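Local coordinates for protein separin (Saccharomyces cerevisiae, PDB 5U1T) that cleaves the MCD1/SCC1 subunit of cohesin at the onset of anaphase as a caspase-like cysteine protease, and is kept inactive by securin for most of the cell cycle, at residues F472-D475 with F476-A480; K583-N587 with K588-K592; R599-S602 with F603-D606; S628-I631 with K632-K636; S640-P643 with Y644-Y648. All coordinates share one frame; numbering follows the deposited sequence.

All five contacts are local ones, within helical turns or at helix ends, and all lie away from the cysteine inferred to be catalytic. Interaction 1, within helix 470-485, is the buried one; the other four are partly buried. Interactions 2 and 4 describe the last turns of helices 578-590 and 621-633, the first widened to pi-type, the second weakly bonded, whereas interactions 3 and 5 describe helix starts, with regular bonds building up from a loop. Their polar ends join them: E604 of interaction 3 binds Y585 and W589 of interaction 2, S602 binds Q478 of interaction 1, and a salt bridge ties K632 of interaction 4 to D646 of interaction 5.

Interaction 1 (F472-D475 with F476-A480); sequences FVFD and FCQNA
N479 holds CG anti to its own carbonyl carbon (chi1 -85°), which folds the amide back over D475, one turn earlier in helix 470-485. This is the i to i+4 spacing of an alpha helix with a side-chain bond added to the backbone pattern: D475 O accepts N479 ND2 at 3.0 Å, in the carbonyl plane, as well as a weak bond from N479 N at 3.4 Å. Two donors of one residue therefore share a single carbonyl oxygen. The D475 carboxylate and the N479 amide stand nearly perpendicular, their planes 81° apart. Regular bonds run alongside, F476 N to F472 O and Q478 N to F474 O, both 2.9 Å long.

On the buried sides the touching is lighter. CB of F476 approaches the F472 ring obliquely, 4.4 Å from F472 CE2, and V473 CG2 lies beside C477 SG. Helices 431-444 and 501-509 cover F476 through I435 and M503, and the F474 ring meets that of F603. The extended chain of Q478 carries its amide to the edge of the F474 ring, where NE2 lies in the ring plane, 3.5 Å from CD1.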
# COMPACT_ATOMS: atom_id res chain seq x y z
N PHE A 472 27.28 -18.63 3.77
CA PHE A 472 27.40 -19.83 2.98
C PHE A 472 26.36 -20.89 3.28
O PHE A 472 25.83 -21.49 2.39
CB PHE A 472 28.79 -20.45 3.10
CG PHE A 472 28.89 -21.75 2.40
CD1 PHE A 472 29.08 -21.79 1.05
CD2 PHE A 472 28.73 -22.93 3.07
CE1 PHE A 472 29.13 -22.98 0.38
CE2 PHE A 472 28.77 -24.12 2.41
CZ PHE A 472 28.98 -24.15 1.07
N VAL A 473 26.05 -21.09 4.54
CA VAL A 473 25.10 -22.11 4.91
C VAL A 473 23.69 -21.76 4.55
O VAL A 473 22.88 -22.62 4.34
CB VAL A 473 25.23 -22.49 6.39
CG1 VAL A 473 25.09 -21.28 7.26
CG2 VAL A 473 24.19 -23.51 6.75
N PHE A 474 23.38 -20.48 4.47
CA PHE A 474 22.07 -20.06 4.08
C PHE A 474 21.93 -20.24 2.59
O PHE A 474 20.96 -20.73 2.09
CB PHE A 474 21.87 -18.62 4.44
CG PHE A 474 20.81 -18.42 5.44
CD1 PHE A 474 19.50 -18.43 5.06
CD2 PHE A 474 21.12 -18.28 6.75
CE1 PHE A 474 18.51 -18.28 5.98
CE2 PHE A 474 20.14 -18.13 7.68
CZ PHE A 474 18.83 -18.13 7.30
N ASP A 475 22.96 -19.83 1.89
CA ASP A 475 23.06 -19.93 0.47
C ASP A 475 22.93 -21.38 0.03
O ASP A 475 22.22 -21.67 -0.91
CB ASP A 475 24.41 -19.37 0.08
CG ASP A 475 24.59 -19.24 -1.36
OD1 ASP A 475 23.60 -19.19 -2.08
OD2 ASP A 475 25.73 -19.16 -1.80
N PHE A 476 23.60 -22.28 0.71
CA PHE A 476 23.55 -23.68 0.39
C PHE A 476 22.21 -24.30 0.69
O PHE A 476 21.71 -25.08 -0.07
CB PHE A 476 24.61 -24.44 1.17
CG PHE A 476 24.53 -25.93 1.01
CD1 PHE A 476 23.70 -26.66 1.79
CD2 PHE A 476 25.27 -26.57 0.06
CE1 PHE A 476 23.60 -28.01 1.64
CE2 PHE A 476 25.18 -27.92 -0.10
CZ PHE A 476 24.34 -28.64 0.69
N CYS A 477 21.62 -23.94 1.81
CA CYS A 477 20.36 -24.53 2.20
C CYS A 477 19.16 -24.04 1.45
O CYS A 477 18.24 -24.78 1.25
CB CYS A 477 20.13 -24.31 3.68
SG CYS A 477 21.06 -25.42 4.71
N GLN A 478 19.18 -22.79 1.05
CA GLN A 478 18.05 -22.25 0.34
C GLN A 478 18.01 -22.78 -1.05
O GLN A 478 16.97 -23.11 -1.55
CB GLN A 478 18.05 -20.75 0.36
CG GLN A 478 16.90 -20.20 1.16
CD GLN A 478 17.19 -18.85 1.69
OE1 GLN A 478 17.78 -18.03 1.01
NE2 GLN A 478 16.79 -18.60 2.91
N ASN A 479 19.16 -22.87 -1.67
CA ASN A 479 19.23 -23.43 -3.01
C ASN A 479 18.87 -24.92 -3.04
O ASN A 479 18.24 -25.39 -3.99
CB ASN A 479 20.60 -23.22 -3.60
CG ASN A 479 20.72 -21.87 -4.24
OD1 ASN A 479 20.63 -21.74 -5.46
ND2 ASN A 479 20.90 -20.84 -3.42
N ALA A 480 19.28 -25.65 -1.99
CA ALA A 480 18.95 -27.07 -1.89
C ALA A 480 17.45 -27.20 -1.71
O ALA A 480 16.83 -28.19 -2.11
CB ALA A 480 19.69 -27.72 -0.71

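Interaction 2 (K583-N587 with K588-K592); sequences KLYIN and KWLQK
Y585 O is gripped twice: L590 N reaches it at 2.7 Å, nearly straight on the carbonyl, and W589 N makes a weaker bond at 3.3 Å. The stronger partner is five residues on, so helix 578-590 widens into a pi-type turn just where it ends. One step earlier, K588 N still bonds L584 O at 2.9 Å in the ordinary alpha manner.

The ring of Y585, its CG anti to the backbone N (chi1 179°), swings out beside the widened turn. L590 CB sits over one face, offset toward the rim, and L590 CD1 comes within 3.5 Å of Y585 CZ. W589 meets the ring rim to rim: Y585 CE1 is 3.7 Å from W589 CD1, with the planes only 16° apart and neither ring over the other. Both aromatic groups then spend their polar atoms on one carboxylate, Y585 OH on E604 OE1 and W589 NE1 on E604 OE2. Cutting Y585 back to an alanine is likely to leave L590 and W589 without the ring they lie against and E604 OE1 short of one hydrogen-bond partner. The two rings thus pack through their carbons and keep OH and NE1 for the buried carboxylate of E604.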
# COMPACT_ATOMS: atom_id res chain seq x y z
N LYS A 583 18.46 0.86 15.73
CA LYS A 583 19.66 1.52 16.21
C LYS A 583 20.74 0.50 16.45
O LYS A 583 21.90 0.73 16.09
CB LYS A 583 19.36 2.31 17.47
CG LYS A 583 19.19 3.78 17.17
CD LYS A 583 18.17 4.43 18.07
CE LYS A 583 17.81 5.83 17.52
NZ LYS A 583 19.04 6.67 17.19
N LEU A 584 20.35 -0.62 17.06
CA LEU A 584 21.27 -1.72 17.29
C LEU A 584 21.94 -2.17 16.01
O LEU A 584 23.16 -2.34 15.96
CB LEU A 584 20.54 -2.90 17.93
CG LEU A 584 20.64 -2.83 19.44
CD1 LEU A 584 19.66 -3.75 20.09
CD2 LEU A 584 22.06 -3.17 19.82
N TYR A 585 21.13 -2.35 14.98
CA TYR A 585 21.63 -2.81 13.70
C TYR A 585 22.60 -1.81 13.08
O TYR A 585 23.62 -2.21 12.52
CB TYR A 585 20.48 -3.09 12.74
CG TYR A 585 20.92 -3.55 11.37
CD1 TYR A 585 21.47 -4.81 11.19
CD2 TYR A 585 20.78 -2.73 10.26
CE1 TYR A 585 21.87 -5.24 9.95
CE2 TYR A 585 21.17 -3.15 9.02
CZ TYR A 585 21.72 -4.41 8.86
OH TYR A 585 22.12 -4.82 7.61
N ILE A 586 22.29 -0.52 13.20
CA ILE A 586 23.15 0.50 12.63
C ILE A 586 24.49 0.58 13.36
O ILE A 586 25.54 0.66 12.73
CB ILE A 586 22.48 1.89 12.63
CG1 ILE A 586 21.29 1.93 11.67
CG2 ILE A 586 23.48 2.99 12.25
CD1 ILE A 586 20.65 3.30 11.57
N ASN A 587 24.47 0.54 14.69
CA ASN A 587 25.70 0.82 15.43
C ASN A 587 26.53 -0.38 15.84
O ASN A 587 27.74 -0.23 16.06
CB ASN A 587 25.37 1.62 16.68
CG ASN A 587 24.98 3.06 16.34
OD1 ASN A 587 23.82 3.43 16.46
ND2 ASN A 587 25.97 3.87 15.91
N LYS A 588 25.92 -1.56 15.96
CA LYS A 588 26.63 -2.74 16.43
C LYS A 588 26.70 -3.84 15.38
O LYS A 588 27.35 -4.85 15.59
CB LYS A 588 25.99 -3.29 17.70
CG LYS A 588 25.88 -2.28 18.81
CD LYS A 588 27.18 -1.54 19.00
CE LYS A 588 27.97 -2.09 20.18
NZ LYS A 588 27.07 -2.13 21.38
N TRP A 589 26.02 -3.67 14.25
CA TRP A 589 26.21 -4.61 13.15
C TRP A 589 26.73 -3.91 11.92
O TRP A 589 27.89 -4.07 11.54
CB TRP A 589 24.92 -5.35 12.81
CG TRP A 589 25.23 -6.61 12.06
CD1 TRP A 589 25.17 -6.81 10.71
CD2 TRP A 589 25.75 -7.82 12.62
NE1 TRP A 589 25.58 -8.07 10.40
CE2 TRP A 589 25.95 -8.72 11.55
CE3 TRP A 589 26.05 -8.23 13.92
CZ2 TRP A 589 26.44 -10.02 11.75
CZ3 TRP A 589 26.53 -9.52 14.12
CH2 TRP A 589 26.72 -10.40 13.04
N LEU A 590 25.86 -3.10 11.31
CA LEU A 590 26.17 -2.42 10.06
C LEU A 590 27.45 -1.62 10.14
O LEU A 590 28.19 -1.53 9.17
CB LEU A 590 25.02 -1.52 9.69
CG LEU A 590 24.72 -1.34 8.20
CD1 LEU A 590 24.48 -2.68 7.57
CD2 LEU A 590 23.48 -0.44 8.06
N GLN A 591 27.73 -1.05 11.32
CA GLN A 591 28.91 -0.20 11.50
C GLN A 591 30.21 -0.99 11.53
O GLN A 591 31.26 -0.48 11.14
CB GLN A 591 28.79 0.60 12.79
CG GLN A 591 29.36 2.00 12.66
CD GLN A 591 28.79 2.74 11.45
OE1 GLN A 591 27.57 2.85 11.30
NE2 GLN A 591 29.67 3.23 10.59
N LYS A 592 30.12 -2.23 12.02
CA LYS A 592 31.24 -3.16 12.08
C LYS A 592 31.30 -4.00 10.81
O LYS A 592 31.72 -5.16 10.82
CB LYS A 592 31.13 -4.07 13.32
CG LYS A 592 30.63 -3.34 14.56
CD LYS A 592 31.48 -3.64 15.79
CE LYS A 592 31.31 -2.53 16.84
NZ LYS A 592 31.48 -1.17 16.23

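Interaction 3 (R599-S602 with F603-D606); sequences RISS and FEMD
S602, I600 and F603 carry most of this contact, in which a loop turns into helix 602-617. S602 is the first residue of the helix. Its carbonyl oxygen receives D606 N at 3.0 Å along a nearly straight bond (167°), while its OG hydrogen-bonds OE1 of Q478 on helix 470-485.

S601, at the N-cap position, supplies the preceding carbonyl: S601 O takes M605 N at 3.1 Å and, weakly, E604 N at 3.3 Å. I600 is still in extended loop conformation, and its CG2 branch, anti to the backbone N, is directed at the first turn. There I600 CG2 lies near E604 OE2 (3.7 Å), though the position of CG2 is doubtful because the model sets it too close to M605 CE for the detail to be trusted. The acid of E604 has its polar partners elsewhere, Y638 OH among them.

F603 touches the loop with its base, CB being 4.0 Å from S601 CB, and sends its ring the other way with CG anti to the backbone N (chi1 -178°). That ring packs on I528 and L532 of helix 523-533 and V563 of helix 557-572, and meets an aromatic side chain of another protein chain, while I600 and M605 rest on Y638 of helix 635-638.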
# COMPACT_ATOMS: atom_id res chain seq x y z
N ARG A 599 31.15 -11.73 3.47
CA ARG A 599 29.99 -11.68 2.59
C ARG A 599 28.69 -11.67 3.38
O ARG A 599 28.58 -12.26 4.44
CB ARG A 599 30.02 -12.88 1.65
CG ARG A 599 29.19 -12.73 0.43
CD ARG A 599 29.52 -13.82 -0.57
NE ARG A 599 28.69 -13.64 -1.76
CZ ARG A 599 27.44 -14.09 -1.88
NH1 ARG A 599 26.76 -13.84 -3.00
NH2 ARG A 599 26.86 -14.77 -0.87
N ILE A 600 27.71 -10.99 2.84
CA ILE A 600 26.54 -10.76 3.61
C ILE A 600 25.58 -11.85 3.29
O ILE A 600 25.41 -12.23 2.17
CB ILE A 600 25.96 -9.40 3.29
CG1 ILE A 600 26.97 -8.36 3.69
CG2 ILE A 600 24.73 -9.13 4.10
CD1 ILE A 600 27.18 -8.33 5.17
N SER A 601 24.93 -12.36 4.33
CA SER A 601 23.87 -13.35 4.22
C SER A 601 22.66 -12.89 3.47
O SER A 601 22.38 -11.73 3.39
CB SER A 601 23.43 -13.85 5.60
OG SER A 601 23.88 -13.07 6.68
N SER A 602 21.90 -13.83 2.95
CA SER A 602 20.66 -13.50 2.33
C SER A 602 19.71 -13.32 3.45
O SER A 602 18.74 -12.63 3.33
CB SER A 602 20.21 -14.61 1.41
OG SER A 602 19.67 -15.67 2.14
N PHE A 603 20.01 -13.96 4.55
CA PHE A 603 19.21 -13.79 5.75
C PHE A 603 19.26 -12.32 6.19
O PHE A 603 18.26 -11.75 6.63
CB PHE A 603 19.74 -14.72 6.83
CG PHE A 603 18.98 -14.68 8.10
CD1 PHE A 603 17.70 -15.22 8.18
CD2 PHE A 603 19.57 -14.18 9.25
CE1 PHE A 603 17.02 -15.24 9.38
CE2 PHE A 603 18.87 -14.18 10.45
CZ PHE A 603 17.60 -14.72 10.51
N GLU A 604 20.43 -11.70 6.07
CA GLU A 604 20.55 -10.32 6.47
C GLU A 604 20.00 -9.36 5.41
O GLU A 604 19.31 -8.40 5.75
CB GLU A 604 22.00 -9.98 6.79
CG GLU A 604 22.12 -8.61 7.40
CD GLU A 604 23.54 -8.19 7.55
OE1 GLU A 604 23.80 -6.98 7.47
OE2 GLU A 604 24.41 -9.07 7.74
N MET A 605 20.29 -9.63 4.14
CA MET A 605 19.71 -8.92 2.99
C MET A 605 18.19 -8.80 3.07
O MET A 605 17.64 -7.71 2.91
CB MET A 605 20.07 -9.62 1.68
CG MET A 605 21.54 -9.63 1.36
SD MET A 605 22.08 -7.93 1.15
CE MET A 605 22.94 -7.60 2.71
N ASP A 606 17.53 -9.93 3.28
CA ASP A 606 16.09 -9.96 3.37
C ASP A 606 15.62 -9.22 4.59
O ASP A 606 14.55 -8.65 4.59
CB ASP A 606 15.57 -11.39 3.43
CG ASP A 606 15.86 -12.17 2.17
OD1 ASP A 606 16.33 -11.55 1.17
OD2 ASP A 606 15.62 -13.40 2.19

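Interaction 4 (S628-I631 with K632-K636); sequences SLCI and KSKEK
The C-terminal turn of helix 621-633, where the chain passes through an inverse gamma turn at K634 into helix 635-638, is held by bonds from K632 and K634 back to S628 and C630. K632 N reaches S628 O at 3.0 Å, close to linear at 171°, an i to i+4 bond. K634 N makes a further i to i+4 bond to C630 O at 2.9 Å; the irregularity lies at S633, whose N makes a weak bond to the same oxygen, less certain in position. The gamma turn itself is closed by a weak bond from E635 N to S633 O, 2.8 Å long, which redirects the chain.

The methylene chains of both lysines run past these carbonyls. CG of K632 is anti to its carbonyl carbon (chi1 -57°), which lays the chain over the turn before, beside S628 O; bends at the third and fourth torsions then lift NZ away to a salt bridge with D646 OD1 of helix 642-655. K634 passes C630 O with its CG, bends at its second torsion, and ends in a weak bond from NZ to Q591 O. The hydroxyl of S628 goes to A645 O, and the buried I631 packs on V608, L590 and I641.

The charge of K632 is thus met by the carboxylate of D646, and the ammonium of K634 has a weak bond to a backbone oxygen; the negative pole of the helix end, some way from both NZ atoms, would probably add a modest benefit at most.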
# COMPACT_ATOMS: atom_id res chain seq x y z
N SER A 628 19.31 4.12 5.71
CA SER A 628 19.57 4.14 4.27
C SER A 628 20.92 4.73 3.93
O SER A 628 21.65 4.19 3.09
CB SER A 628 18.49 4.92 3.53
OG SER A 628 17.39 4.09 3.22
N LEU A 629 21.25 5.85 4.56
CA LEU A 629 22.52 6.50 4.30
C LEU A 629 23.64 5.57 4.72
O LEU A 629 24.61 5.38 3.99
CB LEU A 629 22.63 7.84 5.04
CG LEU A 629 21.76 9.03 4.60
CD1 LEU A 629 22.15 10.26 5.39
CD2 LEU A 629 21.84 9.28 3.10
N CYS A 630 23.48 4.96 5.88
CA CYS A 630 24.51 4.07 6.39
C CYS A 630 24.75 2.86 5.46
O CYS A 630 25.89 2.50 5.19
CB CYS A 630 24.13 3.61 7.79
SG CYS A 630 25.38 2.56 8.49
N ILE A 631 23.67 2.26 4.96
CA ILE A 631 23.75 1.20 3.95
C ILE A 631 24.53 1.65 2.72
O ILE A 631 25.49 1.00 2.30
CB ILE A 631 22.36 0.74 3.50
CG1 ILE A 631 21.64 0.02 4.65
CG2 ILE A 631 22.45 -0.12 2.25
CD1 ILE A 631 20.18 -0.17 4.40
N LYS A 632 24.11 2.78 2.15
CA LYS A 632 24.74 3.31 0.95
C LYS A 632 26.16 3.72 1.24
O LYS A 632 26.92 4.04 0.34
CB LYS A 632 23.96 4.51 0.41
CG LYS A 632 22.50 4.23 0.08
CD LYS A 632 21.71 5.55 0.04
CE LYS A 632 22.46 6.61 -0.75
NZ LYS A 632 22.71 6.21 -2.18
N SER A 633 26.50 3.73 2.52
CA SER A 633 27.86 3.99 2.94
C SER A 633 28.69 2.69 2.90
O SER A 633 29.74 2.63 2.27
CB SER A 633 27.86 4.61 4.33
OG SER A 633 29.15 4.60 4.90
N LYS A 634 28.19 1.64 3.56
CA LYS A 634 28.85 0.34 3.57
C LYS A 634 28.57 -0.41 2.26
O LYS A 634 28.25 -1.61 2.26
CB LYS A 634 28.38 -0.51 4.75
CG LYS A 634 28.30 0.21 6.08
CD LYS A 634 29.65 0.61 6.57
CE LYS A 634 29.58 1.15 7.99
NZ LYS A 634 30.95 1.49 8.51
N GLU A 635 28.68 0.31 1.15
CA GLU A 635 28.47 -0.22 -0.20
C GLU A 635 29.39 -1.39 -0.59
O GLU A 635 29.02 -2.24 -1.42
CB GLU A 635 28.67 0.93 -1.17
CG GLU A 635 28.54 0.59 -2.62
CD GLU A 635 28.45 1.85 -3.44
OE1 GLU A 635 29.50 2.52 -3.64
OE2 GLU A 635 27.31 2.20 -3.84
N LYS A 636 30.59 -1.44 -0.00
CA LYS A 636 31.53 -2.53 -0.21
C LYS A 636 30.90 -3.90 0.01
O LYS A 636 31.34 -4.89 -0.56
CB LYS A 636 32.75 -2.38 0.72
CG LYS A 636 33.87 -3.42 0.53
CD LYS A 636 35.05 -3.15 1.47
CE LYS A 636 36.12 -4.24 1.36
NZ LYS A 636 37.13 -4.14 2.46

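Interaction 5 (S640-P643 with Y644-Y648); sequences SIVP and YADNY
Backbone bonds come first, since I641, just before helix 642-655, and V642 and P643, its first residues, offer their carbonyls to the N-H groups that follow. I641 O is shared: Y644 N binds it at 2.7 Å, from above the carbonyl plane, and A645 N adds a weak bond at 3.4 Å. Regular alpha bonds follow, D646 N to V642 O at 2.8 Å and N647 N to P643 O at 3.2 Å, the latter almost straight (172°). P643 has no N-H to give, which costs little in the first turn of a helix.

Ring and apolar contacts form a second group. Y644 holds CG anti to its carbonyl carbon (chi1 -73°), which brings the ring edge back to I641 O, with CD1 3.6 Å from that oxygen and the oxygen in the ring plane. The I641 side chain meets the same CD1 through CG1. The ring also packs on K609, E681 and L685 of two other helices.

Of the polar side chains, D646 lays its carboxylate beside V642, OD2 being 4.0 Å from V642 CG1, while OD1 takes the salt bridge from K632 NZ of helix 621-633. With an alanine here K632 is likely to lose its carboxylate mate. N647 ND2 bonds L685 O. The N-H groups of Y644 to N647 are thus served by backbone oxygens, while D646 and N647 turn their polar ends to neighbouring helices.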
# COMPACT_ATOMS: atom_id res chain seq x y z
N SER A 640 24.28 -4.83 -3.33
CA SER A 640 23.14 -5.51 -3.93
C SER A 640 21.82 -4.96 -3.40
O SER A 640 20.77 -5.06 -4.05
CB SER A 640 23.20 -7.03 -3.68
OG SER A 640 22.67 -7.40 -2.41
N ILE A 641 21.88 -4.37 -2.22
CA ILE A 641 20.69 -3.95 -1.52
C ILE A 641 20.48 -2.44 -1.65
O ILE A 641 19.39 -1.94 -1.39
CB ILE A 641 20.80 -4.35 -0.05
CG1 ILE A 641 19.47 -4.82 0.48
CG2 ILE A 641 21.33 -3.22 0.81
CD1 ILE A 641 19.59 -5.11 1.92
N VAL A 642 21.52 -1.72 -2.06
CA VAL A 642 21.51 -0.26 -2.20
C VAL A 642 20.37 0.30 -3.08
O VAL A 642 19.89 1.41 -2.83
CB VAL A 642 22.87 0.24 -2.74
CG1 VAL A 642 22.82 1.71 -3.13
CG2 VAL A 642 23.95 0.02 -1.70
N PRO A 643 19.92 -0.44 -4.12
CA PRO A 643 18.66 -0.02 -4.75
C PRO A 643 17.50 0.18 -3.76
O PRO A 643 16.63 1.02 -3.98
CB PRO A 643 18.35 -1.18 -5.71
CG PRO A 643 19.70 -1.68 -6.11
CD PRO A 643 20.61 -1.49 -4.91
N TYR A 644 17.49 -0.61 -2.69
CA TYR A 644 16.43 -0.47 -1.70
C TYR A 644 16.69 0.72 -0.81
O TYR A 644 15.76 1.42 -0.41
CB TYR A 644 16.28 -1.72 -0.85
CG TYR A 644 15.66 -2.87 -1.58
CD1 TYR A 644 16.43 -3.70 -2.39
CD2 TYR A 644 14.31 -3.15 -1.45
CE1 TYR A 644 15.87 -4.76 -3.05
CE2 TYR A 644 13.74 -4.20 -2.11
CZ TYR A 644 14.53 -5.01 -2.91
OH TYR A 644 13.98 -6.09 -3.57
N ALA A 645 17.96 0.95 -0.48
CA ALA A 645 18.27 2.09 0.35
C ALA A 645 17.91 3.35 -0.43
O ALA A 645 17.35 4.28 0.14
CB ALA A 645 19.72 2.08 0.75
N ASP A 646 18.18 3.38 -1.73
CA ASP A 646 17.92 4.56 -2.55
C ASP A 646 16.43 4.87 -2.66
O ASP A 646 16.01 5.99 -2.40
CB ASP A 646 18.55 4.42 -3.94
CG ASP A 646 20.02 4.84 -3.97
OD1 ASP A 646 20.46 5.48 -2.98
OD2 ASP A 646 20.75 4.55 -4.95
N ASN A 647 15.62 3.87 -3.02
CA ASN A 647 14.17 4.02 -3.05
C ASN A 647 13.60 4.47 -1.71
O ASN A 647 12.73 5.34 -1.65
CB ASN A 647 13.49 2.71 -3.48
CG ASN A 647 11.96 2.69 -3.18
OD1 ASN A 647 11.53 2.65 -2.02
ND2 ASN A 647 11.14 2.65 -4.24
N TYR A 648 14.07 3.87 -0.62
CA TYR A 648 13.45 4.13 0.68
C TYR A 648 13.94 5.45 1.28
O TYR A 648 13.25 6.05 2.10
CB TYR A 648 13.69 2.96 1.64
CG TYR A 648 12.66 1.85 1.51
CD1 TYR A 648 11.33 2.08 1.85
CD2 TYR A 648 13.02 0.59 1.03
CE1 TYR A 648 10.39 1.09 1.73
CE2 TYR A 648 12.07 -0.42 0.91
CZ TYR A 648 10.76 -0.16 1.26
OH TYR A 648 9.79 -1.14 1.16